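Local coordinates for cellulase (Bacteroides salanitronis, PDB 6WQY), which probably hydrolyses internal beta-1,4-glycosidic bonds of cellulose and related plant polysaccharides, through its family 5 glycoside hydrolase domain, at residues I117-D131 with V145-A157. Residues are numbered along the deposited sequence; the frame is centred on the assembly and turned at random. Where two conformers were deposited one is given.
Sequences INIHHDGANSQYWLD and VKAQLAAMWTQIA
Trp129 and Gln148 meet flat against flat, indole on amide, with planes only 11° apart, a good example of how a barrel loop can be packed on a helix without any hydrogen bond between them. Gln148 can be followed outward from the helix. Gln148 CB lies 3.7 Å from Trp129 CZ3, and Gln148 CG makes a CH-pi contact over the six-membered ring. With CG anti to the backbone N (chi1 -179°) and the chain extended beyond it, the amide is carried across the indole: Gln148 CD comes to 3.3 Å from Trp129 CD2, OE1 faces CD2 and CE3, and Gln148 NE2 stands 3.3 Å from Trp129 CE2 and makes a weak hydrogen bond to Met152 SD. Leu130 CB covers the opposite face. A nearly straight hydrogen bond in the ring plane, from Trp129 NE1 to the anti lone pair of Asp122 OD2 (2.9 Å), holds the indole against turning about CB-CG; Asp122 OD1 accepts from Trp81 N. Met152 SD adds an oblique Met-aromatic contact at Trp129 CZ2, while its CE reaches Ile119 CD1, which also packs on Trp153. In this TIM barrel, helix 139-159 thus packs on strand 114-118 through Ile117 and Ile156, and on the loop that follows, with helix 191-209 alongside, bringing Trp199 against Val145 and Leu130.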
ATOM      1  N   ILE A 117       0.844   3.876   7.539  1.00  7.92           N
ATOM      2  CA  ILE A 117      -0.008   2.950   8.292  1.00  8.26           C
ATOM      3  C   ILE A 117      -1.425   3.062   7.734  1.00  7.38           C
ATOM      4  O   ILE A 117      -1.815   4.100   7.195  1.00  8.49           O
ATOM      5  CB  ILE A 117       0.012   3.199   9.813  1.00  8.52           C
ATOM      6  CG1 ILE A 117      -0.395   4.626  10.175  1.00  9.42           C
ATOM      7  CG2 ILE A 117       1.389   2.849  10.379  1.00  9.93           C
ATOM      8  CD1 ILE A 117      -0.512   4.880  11.664  1.00 10.53           C
ATOM      9  N   ASN A 118      -2.215   1.997   7.900  1.00  7.58           N
ATOM     10  CA  ASN A 118      -3.547   1.968   7.299  1.00  7.63           C
ATOM     11  C   ASN A 118      -4.523   1.193   8.191  1.00  7.64           C
ATOM     12  O   ASN A 118      -4.230   0.835   9.335  1.00  8.24           O
ATOM     13  CB  ASN A 118      -3.494   1.407   5.864  1.00  8.19           C
ATOM     14  CG  ASN A 118      -3.320  -0.103   5.825  1.00  7.94           C
ATOM     15  OD1 ASN A 118      -3.188  -0.749   6.870  1.00  8.04           O
ATOM     16  ND2 ASN A 118      -3.311  -0.661   4.630  1.00  8.25           N
ATOM     17  N   ILE A 119      -5.727   0.999   7.653  1.00  7.60           N
ATOM     18  CA  ILE A 119      -6.683  -0.022   8.083  1.00  7.74           C
ATOM     19  C   ILE A 119      -6.692  -1.086   6.990  1.00  7.89           C
ATOM     20  O   ILE A 119      -7.007  -0.779   5.832  1.00  8.72           O
ATOM     21  CB  ILE A 119      -8.079   0.577   8.306  1.00  8.29           C
ATOM     22  CG1 ILE A 119      -8.073   1.559   9.477  1.00  9.03           C
ATOM     23  CG2 ILE A 119      -9.101  -0.536   8.503  1.00  9.47           C
ATOM     24  CD1 ILE A 119      -9.403   2.264   9.705  1.00  9.94           C
ATOM     25  N   HIS A 120      -6.334  -2.330   7.339  1.00  7.88           N
ATOM     26  CA  HIS A 120      -6.028  -3.327   6.315  1.00  7.52           C
ATOM     27  C   HIS A 120      -7.140  -4.361   6.232  1.00  7.99           C
ATOM     28  O   HIS A 120      -8.165  -4.105   5.570  1.00  8.26           O
ATOM     29  CB  HIS A 120      -4.612  -3.887   6.510  1.00  7.84           C
ATOM     30  CG  HIS A 120      -4.016  -4.465   5.275  1.00  7.36           C
ATOM     31  ND1 HIS A 120      -3.428  -3.679   4.300  1.00  7.95           N
ATOM     32  CD2 HIS A 120      -3.896  -5.753   4.877  1.00  8.29           C
ATOM     33  CE1 HIS A 120      -2.949  -4.488   3.367  1.00  7.85           C
ATOM     34  NE2 HIS A 120      -3.227  -5.748   3.682  1.00  8.06           N
ATOM     35  N   HIS A 121      -6.994  -5.556   6.831  1.00  7.87           N
ATOM     36  CA  HIS A 121      -7.974  -6.627   6.578  1.00  8.04           C
ATOM     37  C   HIS A 121      -9.315  -6.418   7.273  1.00  8.19           C
ATOM     38  O   HIS A 121     -10.238  -7.199   7.025  1.00  8.61           O
ATOM     39  CB  HIS A 121      -7.386  -7.997   6.856  1.00  8.41           C
ATOM     40  CG  HIS A 121      -6.374  -8.419   5.845  1.00  8.25           C
ATOM     41  ND1 HIS A 121      -6.541  -8.208   4.492  1.00  9.14           N
ATOM     42  CD2 HIS A 121      -5.178  -9.045   5.999  1.00  8.37           C
ATOM     43  CE1 HIS A 121      -5.486  -8.700   3.862  1.00  9.04           C
ATOM     44  NE2 HIS A 121      -4.644  -9.218   4.748  1.00  8.70           N
ATOM     45  N   ASP A 122      -9.478  -5.361   8.062  1.00  8.25           N
ATOM     46  CA  ASP A 122     -10.826  -4.970   8.462  1.00  8.44           C
ATOM     47  C   ASP A 122     -11.745  -4.848   7.260  1.00  8.16           C
ATOM     48  O   ASP A 122     -12.950  -5.068   7.375  1.00  9.09           O
ATOM     49  CB  ASP A 122     -10.798  -3.618   9.175  1.00  8.63           C
ATOM     50  CG  ASP A 122      -9.949  -3.622  10.427  1.00  8.49           C
ATOM     51  OD1 ASP A 122      -8.725  -3.872  10.295  1.00  9.40           O
ATOM     52  OD2 ASP A 122     -10.495  -3.349  11.530  1.00  9.75           O
ATOM     53  N   GLY A 123     -11.199  -4.463   6.109  1.00  8.35           N
ATOM     54  CA  GLY A 123     -11.955  -4.332   4.892  1.00  9.02           C
ATOM     55  C   GLY A 123     -11.928  -5.536   3.987  1.00  9.13           C
ATOM     56  O   GLY A 123     -12.435  -5.440   2.859  1.00 11.61           O
ATOM     57  N   ALA A 124     -11.366  -6.667   4.404  1.00  8.70           N
ATOM     58  CA  ALA A 124     -11.223  -7.792   3.487  1.00  9.66           C
ATOM     59  C   ALA A 124     -12.584  -8.315   3.054  1.00  9.59           C
ATOM     60  O   ALA A 124     -13.387  -8.760   3.880  1.00 10.11           O
ATOM     61  CB  ALA A 124     -10.408  -8.904   4.133  1.00 10.74           C
ATOM     62  N   ASN A 125     -12.838  -8.255   1.744  1.00 10.26           N
ATOM     63  CA  ASN A 125     -13.970  -8.914   1.098  1.00 10.31           C
ATOM     64  C   ASN A 125     -15.327  -8.433   1.593  1.00  9.99           C
ATOM     65  O   ASN A 125     -16.333  -9.100   1.361  1.00 11.43           O
ATOM     66  CB  ASN A 125     -13.882 -10.430   1.247  1.00 12.07           C
ATOM     67  CG  ASN A 125     -12.531 -10.967   0.862  1.00 14.20           C
ATOM     68  OD1 ASN A 125     -11.883 -10.456  -0.063  1.00 14.63           O
ATOM     69  ND2 ASN A 125     -12.068 -11.978   1.591  1.00 16.75           N
ATOM     70  N   SER A 126     -15.381  -7.281   2.245  0.73  9.07           N
ATOM     71  CA  SER A 126     -16.628  -6.773   2.795  0.73  9.56           C
ATOM     72  C   SER A 126     -17.215  -7.706   3.847  0.73  9.33           C
ATOM     73  O   SER A 126     -18.411  -7.637   4.135  0.73 11.64           O
ATOM     74  CB  SER A 126     -17.657  -6.523   1.685  0.73 11.91           C
ATOM     75  OG  SER A 126     -18.540  -5.464   2.001  0.73 10.66           O
ATOM     76  N   GLN A 127     -16.397  -8.560   4.466  1.00 10.30           N
ATOM     77  CA  GLN A 127     -16.925  -9.578   5.373  1.00 11.63           C
ATOM     78  C   GLN A 127     -16.857  -9.182   6.840  1.00 11.56           C
ATOM     79  O   GLN A 127     -17.395  -9.923   7.681  1.00 13.38           O
ATOM     80  CB  GLN A 127     -16.270 -10.943   5.115  1.00 14.01           C
ATOM     81  CG  GLN A 127     -14.850 -11.079   5.615  1.00 14.78           C
ATOM     82  CD  GLN A 127     -14.225 -12.421   5.216  1.00 21.78           C
ATOM     83  OE1 GLN A 127     -13.530 -12.522   4.203  1.00 31.29           O
ATOM     84  NE2 GLN A 127     -14.475 -13.447   6.013  1.00 16.63           N
ATOM     85  N   TYR A 128     -16.271  -8.033   7.169  1.00 11.18           N
ATOM     86  CA  TYR A 128     -16.207  -7.540   8.545  1.00 11.05           C
ATOM     87  C   TYR A 128     -16.919  -6.188   8.635  1.00 11.93           C
ATOM     88  O   TYR A 128     -17.800  -5.892   7.820  1.00 12.73           O
ATOM     89  CB  TYR A 128     -14.751  -7.477   9.026  1.00 11.91           C
ATOM     90  CG  TYR A 128     -13.993  -8.775   8.833  1.00 10.92           C
ATOM     91  CD1 TYR A 128     -14.307  -9.904   9.575  1.00 14.08           C
ATOM     92  CD2 TYR A 128     -12.962  -8.869   7.921  1.00 11.65           C
ATOM     93  CE1 TYR A 128     -13.610 -11.093   9.400  1.00 14.77           C
ATOM     94  CE2 TYR A 128     -12.261 -10.043   7.747  1.00 13.32           C
ATOM     95  CZ  TYR A 128     -12.593 -11.146   8.486  1.00 12.95           C
ATOM     96  OH  TYR A 128     -11.893 -12.324   8.301  1.00 17.15           O
ATOM     97  N   TRP A 129     -16.565  -5.346   9.610  1.00 12.21           N
ATOM     98  CA  TRP A 129     -17.342  -4.127   9.840  1.00 12.76           C
ATOM     99  C   TRP A 129     -17.273  -3.164   8.658  1.00 10.80           C
ATOM    100  O   TRP A 129     -18.225  -2.414   8.414  1.00 11.90           O
ATOM    101  CB  TRP A 129     -16.879  -3.403  11.115  1.00 12.90           C
ATOM    102  CG  TRP A 129     -15.482  -2.844  11.058  1.00 11.83           C
ATOM    103  CD1 TRP A 129     -14.334  -3.474  11.437  1.00 11.61           C
ATOM    104  CD2 TRP A 129     -15.088  -1.538  10.603  1.00 11.10           C
ATOM    105  NE1 TRP A 129     -13.257  -2.654  11.241  1.00 12.38           N
ATOM    106  CE2 TRP A 129     -13.684  -1.456  10.741  1.00 10.85           C
ATOM    107  CE3 TRP A 129     -15.779  -0.425  10.110  1.00 11.14           C
ATOM    108  CZ2 TRP A 129     -12.968  -0.324  10.388  1.00 10.99           C
ATOM    109  CZ3 TRP A 129     -15.067   0.704   9.769  1.00 11.35           C
ATOM    110  CH2 TRP A 129     -13.666   0.746   9.904  1.00 11.47           C
ATOM    111  N   LEU A 130     -16.155  -3.130   7.952  1.00 10.64           N
ATOM    112  CA  LEU A 130     -15.925  -2.180   6.866  1.00 10.61           C
ATOM    113  C   LEU A 130     -16.544  -2.821   5.634  1.00 10.68           C
ATOM    114  O   LEU A 130     -15.881  -3.555   4.903  1.00 11.36           O
ATOM    115  CB  LEU A 130     -14.428  -1.926   6.781  1.00 10.96           C
ATOM    116  CG  LEU A 130     -13.921  -0.873   5.812  1.00 11.10           C
ATOM    117  CD1 LEU A 130     -14.590   0.469   5.970  1.00 10.92           C
ATOM    118  CD2 LEU A 130     -12.418  -0.747   6.014  1.00 11.38           C
ATOM    119  N   ASP A 131     -17.846  -2.565   5.422  1.00 10.54           N
ATOM    120  CA  ASP A 131     -18.726  -3.383   4.574  1.00 11.15           C
ATOM    121  C   ASP A 131     -19.388  -2.540   3.487  1.00 10.04           C
ATOM    122  O   ASP A 131     -20.481  -2.000   3.673  1.00 11.17           O
ATOM    123  CB  ASP A 131     -19.773  -4.015   5.515  1.00 13.16           C
ATOM    124  CG  ASP A 131     -20.821  -4.829   4.795  1.00 12.67           C
ATOM    125  OD1 ASP A 131     -20.743  -5.062   3.576  1.00 13.34           O
ATOM    126  OD2 ASP A 131     -21.807  -5.225   5.493  1.00 16.22           O
ATOM    127  N   VAL A 145     -20.505   2.464   9.513  1.00 10.83           N
ATOM    128  CA  VAL A 145     -19.157   2.328   8.977  1.00 10.13           C
ATOM    129  C   VAL A 145     -18.416   3.648   9.090  1.00  9.47           C
ATOM    130  O   VAL A 145     -17.262   3.697   9.526  1.00  9.80           O
ATOM    131  CB  VAL A 145     -19.178   1.828   7.523  1.00 10.48           C
ATOM    132  CG1 VAL A 145     -17.766   1.841   6.957  1.00 12.52           C
ATOM    133  CG2 VAL A 145     -19.775   0.439   7.438  1.00 12.79           C
ATOM    134  N   LYS A 146     -19.071   4.733   8.682  1.00 10.05           N
ATOM    135  CA  LYS A 146     -18.437   6.041   8.762  1.00 10.47           C
ATOM    136  C   LYS A 146     -18.118   6.417  10.203  1.00 10.26           C
ATOM    137  O   LYS A 146     -17.055   6.990  10.477  1.00 10.81           O
ATOM    138  CB  LYS A 146     -19.332   7.092   8.118  1.00 10.35           C
ATOM    139  CG  LYS A 146     -19.434   6.962   6.599  1.00 10.32           C
ATOM    140  CD  LYS A 146     -20.429   7.965   6.048  1.00 11.45           C
ATOM    141  CE  LYS A 146     -20.535   7.907   4.544  1.00 14.17           C
ATOM    142  NZ  LYS A 146     -21.561   8.860   4.019  1.00 16.37           N
ATOM    143  N   ALA A 147     -19.018   6.117  11.133  1.00 10.30           N
ATOM    144  CA  ALA A 147     -18.765   6.456  12.529  1.00 11.12           C
ATOM    145  C   ALA A 147     -17.539   5.718  13.050  1.00  9.80           C
ATOM    146  O   ALA A 147     -16.711   6.288  13.766  1.00 10.45           O
ATOM    147  CB  ALA A 147     -19.981   6.115  13.385  1.00 11.78           C
ATOM    148  N   GLN A 148     -17.412   4.437  12.703  1.00  9.86           N
ATOM    149  CA  GLN A 148     -16.256   3.658  13.141  1.00  9.98           C
ATOM    150  C   GLN A 148     -14.972   4.154  12.474  1.00  9.30           C
ATOM    151  O   GLN A 148     -13.930   4.286  13.134  1.00  9.57           O
ATOM    152  CB  GLN A 148     -16.494   2.172  12.876  1.00 10.04           C
ATOM    153  CG  GLN A 148     -15.335   1.319  13.344  1.00  9.95           C
ATOM    154  CD  GLN A 148     -15.668  -0.138  13.532  1.00  9.96           C
ATOM    155  OE1 GLN A 148     -16.811  -0.558  13.401  1.00 10.57           O
ATOM    156  NE2 GLN A 148     -14.659  -0.923  13.877  1.00 10.29           N
ATOM    157  N   LEU A 149     -15.036   4.437  11.170  0.58  9.76           N
ATOM    158  CA  LEU A 149     -13.873   4.954  10.456  0.58  9.73           C
ATOM    159  C   LEU A 149     -13.393   6.266  11.071  0.58 10.02           C
ATOM    160  O   LEU A 149     -12.188   6.465  11.277  0.58  8.65           O
ATOM    161  CB  LEU A 149     -14.247   5.137   8.986  0.58  9.56           C
ATOM    162  CG  LEU A 149     -13.138   5.464   7.998  0.58 10.63           C
ATOM    163  CD1 LEU A 149     -12.187   4.297   7.823  0.58  9.87           C
ATOM    164  CD2 LEU A 149     -13.772   5.846   6.670  0.58 12.80           C
ATOM    165  N   ALA A 150     -14.318   7.174  11.371  1.00  9.50           N
ATOM    166  CA  ALA A 150     -13.942   8.462  11.934  1.00 10.35           C
ATOM    167  C   ALA A 150     -13.395   8.292  13.346  1.00  9.63           C
ATOM    168  O   ALA A 150     -12.402   8.936  13.717  1.00 10.48           O
ATOM    169  CB  ALA A 150     -15.151   9.401  11.933  1.00 11.97           C
ATOM    170  N   ALA A 151     -14.021   7.439  14.157  1.00  9.51           N
ATOM    171  CA  ALA A 151     -13.572   7.270  15.537  1.00  9.98           C
ATOM    172  C   ALA A 151     -12.197   6.610  15.582  1.00  9.65           C
ATOM    173  O   ALA A 151     -11.332   7.016  16.366  1.00 10.68           O
ATOM    174  CB  ALA A 151     -14.582   6.448  16.331  1.00 10.77           C
ATOM    175  N   MET A 152     -11.976   5.586  14.762  1.00  9.08           N
ATOM    176  CA  MET A 152     -10.673   4.938  14.724  1.00  9.23           C
ATOM    177  C   MET A 152      -9.602   5.898  14.247  1.00  8.97           C
ATOM    178  O   MET A 152      -8.541   6.013  14.866  1.00  9.58           O
ATOM    179  CB  MET A 152     -10.724   3.692  13.840  1.00  9.38           C
ATOM    180  CG  MET A 152     -11.509   2.535  14.450  1.00  9.59           C
ATOM    181  SD  MET A 152     -11.649   1.132  13.337  1.00  9.99           S
ATOM    182  CE  MET A 152      -9.947   0.593  13.212  1.00 11.46           C
ATOM    183  N   TRP A 153      -9.853   6.597  13.139  1.00  8.86           N
ATOM    184  CA  TRP A 153      -8.845   7.502  12.603  1.00  9.15           C
ATOM    185  C   TRP A 153      -8.597   8.680  13.531  1.00 10.07           C
ATOM    186  O   TRP A 153      -7.466   9.175  13.583  1.00 10.17           O
ATOM    187  CB  TRP A 153      -9.181   7.932  11.174  1.00  9.54           C
ATOM    188  CG  TRP A 153      -8.683   6.930  10.181  1.00  9.13           C
ATOM    189  CD1 TRP A 153      -9.417   6.136   9.339  1.00  9.65           C
ATOM    190  CD2 TRP A 153      -7.310   6.590   9.952  1.00  8.75           C
ATOM    191  NE1 TRP A 153      -8.569   5.327   8.596  1.00  9.13           N
ATOM    192  CE2 TRP A 153      -7.273   5.600   8.950  1.00  8.58           C
ATOM    193  CE3 TRP A 153      -6.100   7.047  10.479  1.00  8.98           C
ATOM    194  CZ2 TRP A 153      -6.093   5.043   8.496  1.00  9.35           C
ATOM    195  CZ3 TRP A 153      -4.921   6.496  10.016  1.00  9.34           C
ATOM    196  CH2 TRP A 153      -4.928   5.496   9.045  1.00  9.93           C
ATOM    197  N   THR A 154      -9.603   9.139  14.285  1.00  9.61           N
ATOM    198  CA  THR A 154      -9.346  10.177  15.287  1.00 10.07           C
ATOM    199  C   THR A 154      -8.332   9.686  16.314  1.00 10.07           C
ATOM    200  O   THR A 154      -7.371  10.386  16.653  1.00 10.13           O
ATOM    201  CB  THR A 154     -10.656  10.594  15.970  1.00 10.38           C
ATOM    202  OG1 THR A 154     -11.523  11.203  15.007  1.00 11.07           O
ATOM    203  CG2 THR A 154     -10.408  11.580  17.093  1.00 11.27           C
ATOM    204  N   GLN A 155      -8.534   8.465  16.816  1.00  9.80           N
ATOM    205  CA  GLN A 155      -7.613   7.913  17.803  1.00  9.90           C
ATOM    206  C   GLN A 155      -6.225   7.685  17.219  1.00 10.10           C
ATOM    207  O   GLN A 155      -5.211   7.954  17.888  1.00 10.30           O
ATOM    208  CB  GLN A 155      -8.168   6.608  18.358  1.00 10.58           C
ATOM    209  CG  GLN A 155      -9.370   6.762  19.250  1.00 10.64           C
ATOM    210  CD  GLN A 155     -10.009   5.426  19.512  1.00 10.77           C
ATOM    211  OE1 GLN A 155      -9.543   4.666  20.361  1.00 12.28           O
ATOM    212  NE2 GLN A 155     -11.052   5.117  18.771  1.00 11.13           N
ATOM    213  N   ILE A 156      -6.143   7.154  16.001  1.00  9.38           N
ATOM    214  CA  ILE A 156      -4.835   6.915  15.391  1.00  9.34           C
ATOM    215  C   ILE A 156      -4.120   8.238  15.159  1.00  9.98           C
ATOM    216  O   ILE A 156      -2.940   8.407  15.502  1.00 10.26           O
ATOM    217  CB  ILE A 156      -4.996   6.106  14.092  1.00  9.32           C
ATOM    218  CG1 ILE A 156      -5.577   4.721  14.377  1.00 10.03           C
ATOM    219  CG2 ILE A 156      -3.663   6.011  13.373  1.00  9.89           C
ATOM    220  CD1 ILE A 156      -6.168   4.049  13.132  1.00 10.62           C
ATOM    221  N   ALA A 157      -4.834   9.215  14.596  1.00  9.84           N
ATOM    222  CA  ALA A 157      -4.230  10.521  14.353  1.00 11.02           C
ATOM    223  C   ALA A 157      -3.760  11.154  15.652  1.00 11.43           C
ATOM    224  O   ALA A 157      -2.660  11.734  15.715  1.00 11.76           O
ATOM    225  CB  ALA A 157      -5.233  11.428  13.647  1.00 12.10           C
TER